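Local coordinates for protein inorganic pyrophosphatase (Anaplasma phagocytophilum, PDB 3LD3) that probably hydrolyses inorganic pyrophosphate to two phosphate ions with the help of magnesium, working as a homohexamer, at residues 38-43 / 104-109; 81-86 / 188-193; 95-100 / 129-134. One frame throughout, in Å; residues are numbered along the deposited sequence. Where two conformers were deposited one is given.

Contacts 1 and 3 belong to the curled mixed sheet of the pyrophosphatase fold; contact 2 sets helix 180-195 against the loop between two of its strands. Contact 1 joins strand 37-41 to the start of strand 106-119; contact 3, its centre about 10 Å away, joins the exit of strand 92-95 to the end of strand 122-131, neighbour of 106-119. Both touch the same neighbouring subunit. The centre of contact 2 lies about 16 Å from that of contact 1 and 22 Å from that of contact 3. Contact 1 interleaves along the chain with both others, and Pro-81 packs on Asn-38 and Val-40, so sheet, helix and subunit interface are joined within one domain.

Contact 1: 38-43 / 104-109; sequences NVVIEV and GAVICV
Val-39 and Ile-107 meet through their flat peptide groups, each giving its N-H to the other's carbonyl. The bond from Val-39 N to Ile-107 O measures 2.9 Å, and the return bond from Ile-107 N to Val-39 O is equally long. Val-39 O also takes a CA-H contact from Val-106 CA at 3.3 Å. Further on, Ile-41 N bonds to Ala-105 O at 3.0 Å, and Gly-104 N closes the row on Ile-41 O at 2.7 Å. The flat carboxamide of Asn-38 has OD1 beside Cys-108 CB at 4.3 Å, while ND2 is held by Gly-28 O.

One face of this antiparallel pair carries Val-39 and Ile-107. Val-39 CG2 presses on Val-109 CG2 at 3.5 Å, the two side chains crossing at about a right angle. With CG1 of Ile-107 opposite the backbone N (chi1 -178°) and leading away, it is the CG2 branch that meets Ile-41 CD1, at 4.0 Å. On the other face Val-40 CG2 lies 4.2 Å from Val-106 CG2.

The strand axes run at 143° to each other, a marked twist for neighbours in a curled sheet. Strand 37-41 is flanked by 106-119 and by 76-79, toward which Glu-42 and Val-43 form a classic beta bulge opposite Tyr-77, a predicted substrate-binding residue. Val-39 packs on Val-93 and Val-95 of strand 92-95, whereas Asn-38 and Val-106 are covered by Trp-62 of a neighbouring subunit.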
loop_
_atom_site.group_PDB
_atom_site.type_symbol
_atom_site.label_atom_id
_atom_site.label_comp_id
_atom_site.label_asym_id
_atom_site.label_seq_id
_atom_site.Cartn_x
_atom_site.Cartn_y
_atom_site.Cartn_z
ATOM N N ASN A 38 -24.602 -14.165 -1.256
ATOM C CA ASN A 38 -23.935 -12.941 -1.689
ATOM C C ASN A 38 -23.650 -12.036 -0.495
ATOM O O ASN A 38 -24.507 -11.843 0.384
ATOM C CB ASN A 38 -24.813 -12.170 -2.692
ATOM C CG ASN A 38 -25.116 -12.938 -3.934
ATOM O OD1 ASN A 38 -24.316 -13.776 -4.362
ATOM N ND2 ASN A 38 -26.272 -12.636 -4.583
ATOM N N VAL A 39 -22.453 -11.447 -0.488
ATOM C CA VAL A 39 -22.055 -10.488 0.523
ATOM C C VAL A 39 -21.556 -9.242 -0.201
ATOM O O VAL A 39 -20.670 -9.336 -1.025
ATOM C CB VAL A 39 -20.971 -11.049 1.468
ATOM C CG1 VAL A 39 -20.531 -9.983 2.518
ATOM C CG2 VAL A 39 -21.515 -12.337 2.180
ATOM N N VAL A 40 -22.130 -8.099 0.155
ATOM C CA VAL A 40 -21.649 -6.787 -0.281
ATOM C C VAL A 40 -20.630 -6.344 0.766
ATOM O O VAL A 40 -20.987 -6.172 1.942
ATOM C CB VAL A 40 -22.802 -5.762 -0.376
ATOM C CG1 VAL A 40 -22.269 -4.348 -0.717
ATOM C CG2 VAL A 40 -23.837 -6.180 -1.383
ATOM N N ILE A 41 -19.377 -6.182 0.348
ATOM C CA ILE A 41 -18.280 -5.822 1.234
ATOM C C ILE A 41 -18.375 -4.347 1.585
ATOM O O ILE A 41 -18.600 -3.491 0.707
ATOM C CB ILE A 41 -16.890 -6.181 0.628
ATOM C CG1 ILE A 41 -16.776 -7.683 0.374
ATOM C CG2 ILE A 41 -15.722 -5.695 1.528
ATOM C CD1 ILE A 41 -17.048 -8.550 1.647
ATOM N N GLU A 42 -18.264 -4.076 2.875
ATOM C CA GLU A 42 -18.175 -2.702 3.395
ATOM C C GLU A 42 -16.781 -2.336 3.861
ATOM O O GLU A 42 -16.379 -1.162 3.718
ATOM C CB GLU A 42 -19.186 -2.509 4.537
ATOM C CG GLU A 42 -20.630 -2.554 3.998
ATOM C CD GLU A 42 -21.662 -2.571 5.096
ATOM O OE1 GLU A 42 -21.457 -3.364 6.024
ATOM O OE2 GLU A 42 -22.652 -1.812 5.009
ATOM N N VAL A 43 -16.063 -3.278 4.469
ATOM C CA VAL A 43 -14.717 -3.034 4.959
ATOM C C VAL A 43 -13.786 -4.136 4.489
ATOM O O VAL A 43 -14.078 -5.346 4.681
ATOM C CB VAL A 43 -14.651 -2.942 6.533
ATOM C CG1 VAL A 43 -13.212 -2.687 7.010
ATOM C CG2 VAL A 43 -15.570 -1.834 7.060
ATOM N N GLY A 104 -17.828 -2.197 -1.590
ATOM C CA GLY A 104 -18.774 -2.066 -2.659
ATOM C C GLY A 104 -18.791 -3.241 -3.629
ATOM O O GLY A 104 -19.755 -3.389 -4.398
ATOM N N ALA A 105 -17.749 -4.075 -3.617
ATOM C CA ALA A 105 -17.771 -5.302 -4.410
ATOM C C ALA A 105 -18.642 -6.376 -3.747
ATOM O O ALA A 105 -18.793 -6.408 -2.543
ATOM C CB ALA A 105 -16.381 -5.834 -4.626
ATOM N N VAL A 106 -19.185 -7.245 -4.566
ATOM C CA VAL A 106 -20.057 -8.332 -4.127
ATOM C C VAL A 106 -19.292 -9.623 -4.306
ATOM O O VAL A 106 -18.629 -9.841 -5.333
ATOM C CB VAL A 106 -21.353 -8.412 -4.924
ATOM C CG1 VAL A 106 -22.327 -9.411 -4.238
ATOM C CG2 VAL A 106 -21.985 -7.029 -5.084
ATOM N N ILE A 107 -19.373 -10.506 -3.317
ATOM C CA ILE A 107 -18.686 -11.797 -3.427
ATOM C C ILE A 107 -19.610 -12.913 -2.961
ATOM O O ILE A 107 -20.359 -12.743 -2.004
ATOM C CB ILE A 107 -17.335 -11.786 -2.659
ATOM C CG1 ILE A 107 -16.563 -13.114 -2.803
ATOM C CG2 ILE A 107 -17.520 -11.435 -1.148
ATOM C CD1 ILE A 107 -15.167 -13.081 -2.194
ATOM N N CYS A 108 -19.549 -14.035 -3.677
ATOM C CA CYS A 108 -20.293 -15.249 -3.388
ATOM C C CYS A 108 -19.492 -16.111 -2.414
ATOM O O CYS A 108 -18.332 -16.482 -2.669
ATOM C CB CYS A 108 -20.618 -15.985 -4.689
ATOM S SG CYS A 108 -21.639 -17.450 -4.418
ATOM N N VAL A 109 -20.110 -16.423 -1.275
ATOM C CA VAL A 109 -19.407 -17.074 -0.186
ATOM C C VAL A 109 -20.206 -18.241 0.401
ATOM O O VAL A 109 -21.413 -18.343 0.213
ATOM C CB VAL A 109 -19.084 -16.073 0.960
ATOM C CG1 VAL A 109 -18.357 -14.791 0.361
ATOM C CG2 VAL A 109 -20.384 -15.640 1.705
#

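Contact 2: 81-86 / 188-193; sequences PNTIAG and RSAIIA
Ile-84 N donates to Ala-190 O at 3.0 Å, a bond nearly straight at the hydrogen although the donor stands 40° above the carbonyl plane. A CA-H contact runs back the other way, from Ala-190 CA to Ile-84 O at 3.3 Å, so Ile-84 uses its N-H in a hydrogen bond and its carbonyl in a CA-H contact with the same helix residue.

The two alanine methyls do most of the touching on the helix side. Ala-190 CB and Ala-193 CB, one turn apart, both come to 3.4 Å from Ile-84 O. Ala-193 CB also meets Ile-84 CB at 3.9 Å, and the far end of that isoleucine, CD1, reaches Ala-193 O at 3.8 Å. Thr-83 CB lies beside Ala-190 CB. Its chi1 of 60° tucks OG1 between its own backbone N and carbonyl carbon, which leaves CG2 to touch Ile-191 CG1 at 3.9 Å. The hydroxyl itself is engaged with Ile-80 O and Val-91 N, and thus pins the loop back on itself. Ala-85 faces away from the helix, its side chain about 4 Å from that of Asp-87, predicted to bind magnesium.

Val-91 also touches Ala-190, and Ser-29 and Ala-33 of the N-terminal region touch Ile-191. Helix 180-195 in this way lies against the loop joining strand 76-79 to strand 92-95.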
loop_
_atom_site.group_PDB
_atom_site.type_symbol
_atom_site.label_atom_id
_atom_site.label_comp_id
_atom_site.label_asym_id
_atom_site.label_seq_id
_atom_site.Cartn_x
_atom_site.Cartn_y
_atom_site.Cartn_z
ATOM N N PRO A 81 -27.403 -8.985 1.238
ATOM C CA PRO A 81 -28.591 -8.239 0.815
ATOM C C PRO A 81 -29.903 -8.997 1.011
ATOM O O PRO A 81 -29.932 -10.222 0.908
ATOM C CB PRO A 81 -28.350 -8.015 -0.692
ATOM C CG PRO A 81 -26.903 -8.106 -0.873
ATOM C CD PRO A 81 -26.446 -9.165 0.122
ATOM N N ASN A 82 -30.973 -8.261 1.295
ATOM C CA ASN A 82 -32.300 -8.848 1.359
ATOM C C ASN A 82 -32.446 -9.839 2.504
ATOM O O ASN A 82 -33.060 -10.906 2.330
ATOM C CB ASN A 82 -32.630 -9.576 0.063
ATOM C CG ASN A 82 -33.447 -8.788 -0.818
ATOM O OD1 ASN A 82 -33.102 -7.646 -1.139
ATOM N ND2 ASN A 82 -34.576 -9.362 -1.241
ATOM N N THR A 83 -31.844 -9.487 3.634
ATOM C CA THR A 83 -31.970 -10.248 4.858
ATOM C C THR A 83 -32.363 -9.320 6.008
ATOM O O THR A 83 -32.006 -8.135 6.022
ATOM C CB THR A 83 -30.687 -11.037 5.207
ATOM O OG1 THR A 83 -29.569 -10.155 5.374
ATOM C CG2 THR A 83 -30.403 -12.075 4.142
ATOM N N ILE A 84 -33.122 -9.865 6.954
ATOM C CA ILE A 84 -33.415 -9.163 8.208
ATOM C C ILE A 84 -33.066 -10.063 9.386
ATOM O O ILE A 84 -33.786 -11.005 9.670
ATOM C CB ILE A 84 -34.885 -8.711 8.299
ATOM C CG1 ILE A 84 -35.213 -7.727 7.188
ATOM C CG2 ILE A 84 -35.150 -8.017 9.660
ATOM C CD1 ILE A 84 -36.670 -7.338 7.122
ATOM N N ALA A 85 -31.944 -9.769 10.041
ATOM C CA ALA A 85 -31.469 -10.521 11.206
ATOM C C ALA A 85 -32.264 -10.116 12.448
ATOM O O ALA A 85 -33.112 -9.238 12.384
ATOM C CB ALA A 85 -29.998 -10.269 11.423
ATOM N N GLY A 86 -31.968 -10.760 13.575
ATOM C CA GLY A 86 -32.698 -10.535 14.820
ATOM C C GLY A 86 -32.752 -9.094 15.266
ATOM O O GLY A 86 -33.741 -8.660 15.858
ATOM N N ARG A 188 -31.222 -18.566 6.847
ATOM C CA ARG A 188 -32.561 -18.959 6.410
ATOM C C ARG A 188 -33.630 -18.102 7.093
ATOM O O ARG A 188 -34.517 -17.567 6.426
ATOM C CB ARG A 188 -32.810 -20.452 6.715
ATOM C CG ARG A 188 -34.259 -20.794 6.990
ATOM C CD ARG A 188 -34.413 -22.219 7.480
ATOM N NE ARG A 188 -35.810 -22.556 7.679
ATOM C CZ ARG A 188 -36.609 -22.945 6.697
ATOM N NH1 ARG A 188 -36.132 -23.005 5.451
ATOM N NH2 ARG A 188 -37.878 -23.240 6.950
ATOM N N SER A 189 -33.550 -18.016 8.419
ATOM C CA SER A 189 -34.468 -17.206 9.233
ATOM C C SER A 189 -34.507 -15.748 8.808
ATOM O O SER A 189 -35.582 -15.158 8.727
ATOM C CB SER A 189 -34.108 -17.269 10.705
ATOM O OG SER A 189 -34.458 -18.540 11.191
ATOM N N ALA A 190 -33.331 -15.198 8.521
ATOM C CA ALA A 190 -33.216 -13.798 8.073
ATOM C C ALA A 190 -33.767 -13.581 6.657
ATOM O O ALA A 190 -34.321 -12.525 6.365
ATOM C CB ALA A 190 -31.786 -13.328 8.194
ATOM N N ILE A 191 -33.637 -14.576 5.790
ATOM C CA ILE A 191 -34.236 -14.527 4.458
ATOM C C ILE A 191 -35.767 -14.570 4.549
ATOM O O ILE A 191 -36.451 -13.843 3.843
ATOM C CB ILE A 191 -33.709 -15.675 3.558
ATOM C CG1 ILE A 191 -32.204 -15.477 3.287
ATOM C CG2 ILE A 191 -34.546 -15.796 2.285
ATOM C CD1 ILE A 191 -31.536 -16.653 2.631
ATOM N N ILE A 192 -36.298 -15.448 5.399
ATOM C CA ILE A 192 -37.743 -15.530 5.633
ATOM C C ILE A 192 -38.260 -14.225 6.249
ATOM O O ILE A 192 -39.308 -13.737 5.856
ATOM C CB ILE A 192 -38.112 -16.693 6.571
ATOM C CG1 ILE A 192 -37.830 -18.028 5.886
ATOM C CG2 ILE A 192 -39.591 -16.596 6.984
ATOM C CD1 ILE A 192 -37.800 -19.233 6.881
ATOM N N ALA A 193 -37.517 -13.656 7.193
ATOM C CA ALA A 193 -37.919 -12.392 7.792
ATOM C C ALA A 193 -38.003 -11.284 6.713
ATOM O O ALA A 193 -38.894 -10.431 6.765
ATOM C CB ALA A 193 -36.974 -12.003 8.927
#

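Contact 3: 95-100 / 129-134; sequences VLARFP and AVPATK
Leu-96 and Pro-131 face each other with a carbonyl against a ring. The proline comes in with CD foremost, 3.1 Å from Leu-96 O, and its CG stands a little farther from the same oxygen at 3.8 Å. The neighbouring methyl, Ala-97 CB, lies 4.2 Å from Pro-131 CG, so the ring is touched by two successive residues of 95-100. On the leucine side chain, CB comes within 4.5 Å of Val-130 CG1, a loose apolar touch. Val-95 and Ala-129 pair in parallel, side chains on the same face of the sheet, where both lean on Val-109.

One backbone hydrogen bond holds the register between the segments, from Leu-96 N to Ala-129 O at 2.9 Å. The same oxygen receives a CA-H contact from Val-95 CA at 3.5 Å. Beyond it the two segments diverge: Ala-97 O turns to Gln-45 NE2, and Arg-98 leaves for Asp-136, with which its NE forms a salt bridge. Phe-66 of a neighbouring subunit packs on both Ala-97 and Pro-131, so the seam of the two segments also belongs to the subunit interface.

Where a parallel pair would next send an N-H from residue 131 to Leu-96 O, the proline nitrogen has none to give. That oxygen is buried without a hydrogen-bond partner, met by the ring carbons in place of a donor. The parallel pairing, which also has a backbone bond between Ala-129 and Leu-94, therefore ends here, and beyond it Ala-97 CB packs on the proline ring.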
loop_
_atom_site.group_PDB
_atom_site.type_symbol
_atom_site.label_atom_id
_atom_site.label_comp_id
_atom_site.label_asym_id
_atom_site.label_seq_id
_atom_site.Cartn_x
_atom_site.Cartn_y
_atom_site.Cartn_z
ATOM N N VAL A 95 -15.857 -12.303 5.788
ATOM C CA VAL A 95 -15.413 -13.141 4.655
ATOM C C VAL A 95 -13.883 -13.241 4.650
ATOM O O VAL A 95 -13.175 -12.285 4.346
ATOM C CB VAL A 95 -15.920 -12.568 3.295
ATOM C CG1 VAL A 95 -15.463 -13.477 2.150
ATOM C CG2 VAL A 95 -17.397 -12.410 3.291
ATOM N N LEU A 96 -13.363 -14.394 5.038
ATOM C CA LEU A 96 -11.944 -14.650 5.001
ATOM C C LEU A 96 -11.562 -14.886 3.562
ATOM O O LEU A 96 -12.239 -15.637 2.881
ATOM C CB LEU A 96 -11.600 -15.881 5.861
ATOM C CG LEU A 96 -10.126 -16.300 5.848
ATOM C CD1 LEU A 96 -9.166 -15.227 6.363
ATOM C CD2 LEU A 96 -10.034 -17.631 6.649
ATOM N N ALA A 97 -10.517 -14.227 3.074
ATOM C CA ALA A 97 -10.009 -14.424 1.702
ATOM C C ALA A 97 -8.508 -14.237 1.643
ATOM O O ALA A 97 -7.898 -13.759 2.603
ATOM C CB ALA A 97 -10.705 -13.475 0.698
ATOM N N ARG A 98 -7.890 -14.611 0.522
ATOM C CA ARG A 98 -6.440 -14.543 0.393
ATOM C C ARG A 98 -5.950 -13.111 0.235
ATOM O O ARG A 98 -4.802 -12.799 0.570
ATOM C CB ARG A 98 -5.936 -15.417 -0.761
ATOM C CG ARG A 98 -6.054 -16.897 -0.510
ATOM C CD ARG A 98 -5.288 -17.728 -1.549
ATOM N NE ARG A 98 -5.809 -17.577 -2.916
ATOM C CZ ARG A 98 -5.124 -17.079 -3.950
ATOM N NH1 ARG A 98 -3.882 -16.618 -3.800
ATOM N NH2 ARG A 98 -5.700 -17.033 -5.127
ATOM N N PHE A 99 -6.825 -12.243 -0.282
ATOM C CA PHE A 99 -6.522 -10.829 -0.477
ATOM C C PHE A 99 -7.722 -10.003 -0.089
ATOM O O PHE A 99 -8.802 -10.513 -0.053
ATOM C CB PHE A 99 -6.150 -10.551 -1.933
ATOM C CG PHE A 99 -4.923 -11.251 -2.352
ATOM C CD1 PHE A 99 -3.685 -10.794 -1.927
ATOM C CD2 PHE A 99 -4.989 -12.404 -3.114
ATOM C CE1 PHE A 99 -2.525 -11.467 -2.273
ATOM C CE2 PHE A 99 -3.813 -13.067 -3.485
ATOM C CZ PHE A 99 -2.591 -12.602 -3.034
ATOM N N PRO A 100 -7.535 -8.707 0.199
ATOM C CA PRO A 100 -8.651 -7.820 0.518
ATOM C C PRO A 100 -9.551 -7.634 -0.676
ATOM O O PRO A 100 -9.061 -7.602 -1.815
ATOM C CB PRO A 100 -7.966 -6.510 0.878
ATOM C CG PRO A 100 -6.614 -6.895 1.224
ATOM C CD PRO A 100 -6.254 -8.016 0.356
ATOM N N ALA A 129 -17.476 -16.731 6.825
ATOM C CA ALA A 129 -17.576 -17.383 5.517
ATOM C C ALA A 129 -16.225 -17.390 4.782
ATOM O O ALA A 129 -15.308 -16.611 5.102
ATOM C CB ALA A 129 -18.663 -16.700 4.648
ATOM N N VAL A 130 -16.126 -18.264 3.787
ATOM C CA VAL A 130 -14.991 -18.304 2.879
ATOM C C VAL A 130 -15.548 -18.168 1.469
ATOM O O VAL A 130 -16.749 -18.376 1.258
ATOM C CB VAL A 130 -14.144 -19.575 3.034
ATOM C CG1 VAL A 130 -13.509 -19.684 4.477
ATOM C CG2 VAL A 130 -14.946 -20.851 2.740
ATOM N N PRO A 131 -14.710 -17.801 0.490
ATOM C CA PRO A 131 -15.242 -17.704 -0.877
ATOM C C PRO A 131 -15.813 -19.036 -1.358
ATOM O O PRO A 131 -15.318 -20.098 -0.970
ATOM C CB PRO A 131 -14.010 -17.329 -1.691
ATOM C CG PRO A 131 -13.100 -16.670 -0.718
ATOM C CD PRO A 131 -13.288 -17.434 0.536
ATOM N N ALA A 132 -16.862 -18.967 -2.162
ATOM C CA ALA A 132 -17.350 -20.130 -2.895
ATOM C C ALA A 132 -16.206 -20.743 -3.699
ATOM O O ALA A 132 -15.304 -20.060 -4.158
ATOM C CB ALA A 132 -18.499 -19.737 -3.812
ATOM N N THR A 133 -16.262 -22.057 -3.893
ATOM C CA THR A 133 -15.174 -22.734 -4.599
ATOM C C THR A 133 -14.949 -22.217 -6.042
ATOM O O THR A 133 -13.816 -22.228 -6.493
ATOM C CB THR A 133 -15.327 -24.277 -4.525
ATOM O OG1 THR A 133 -16.628 -24.635 -4.992
ATOM C CG2 THR A 133 -15.127 -24.779 -3.074
ATOM N N LYS A 134 -15.960 -21.715 -6.730
ATOM C CA LYS A 134 -15.756 -21.160 -8.079
ATOM C C LYS A 134 -14.988 -19.847 -8.040
ATOM O O LYS A 134 -14.434 -19.395 -9.044
ATOM C CB LYS A 134 -17.108 -20.960 -8.782
ATOM C CG LYS A 134 -18.043 -19.978 -8.030
ATOM C CD LYS A 134 -19.487 -20.004 -8.513
ATOM C CE LYS A 134 -20.356 -19.167 -7.558
ATOM N NZ LYS A 134 -21.145 -18.162 -8.318
#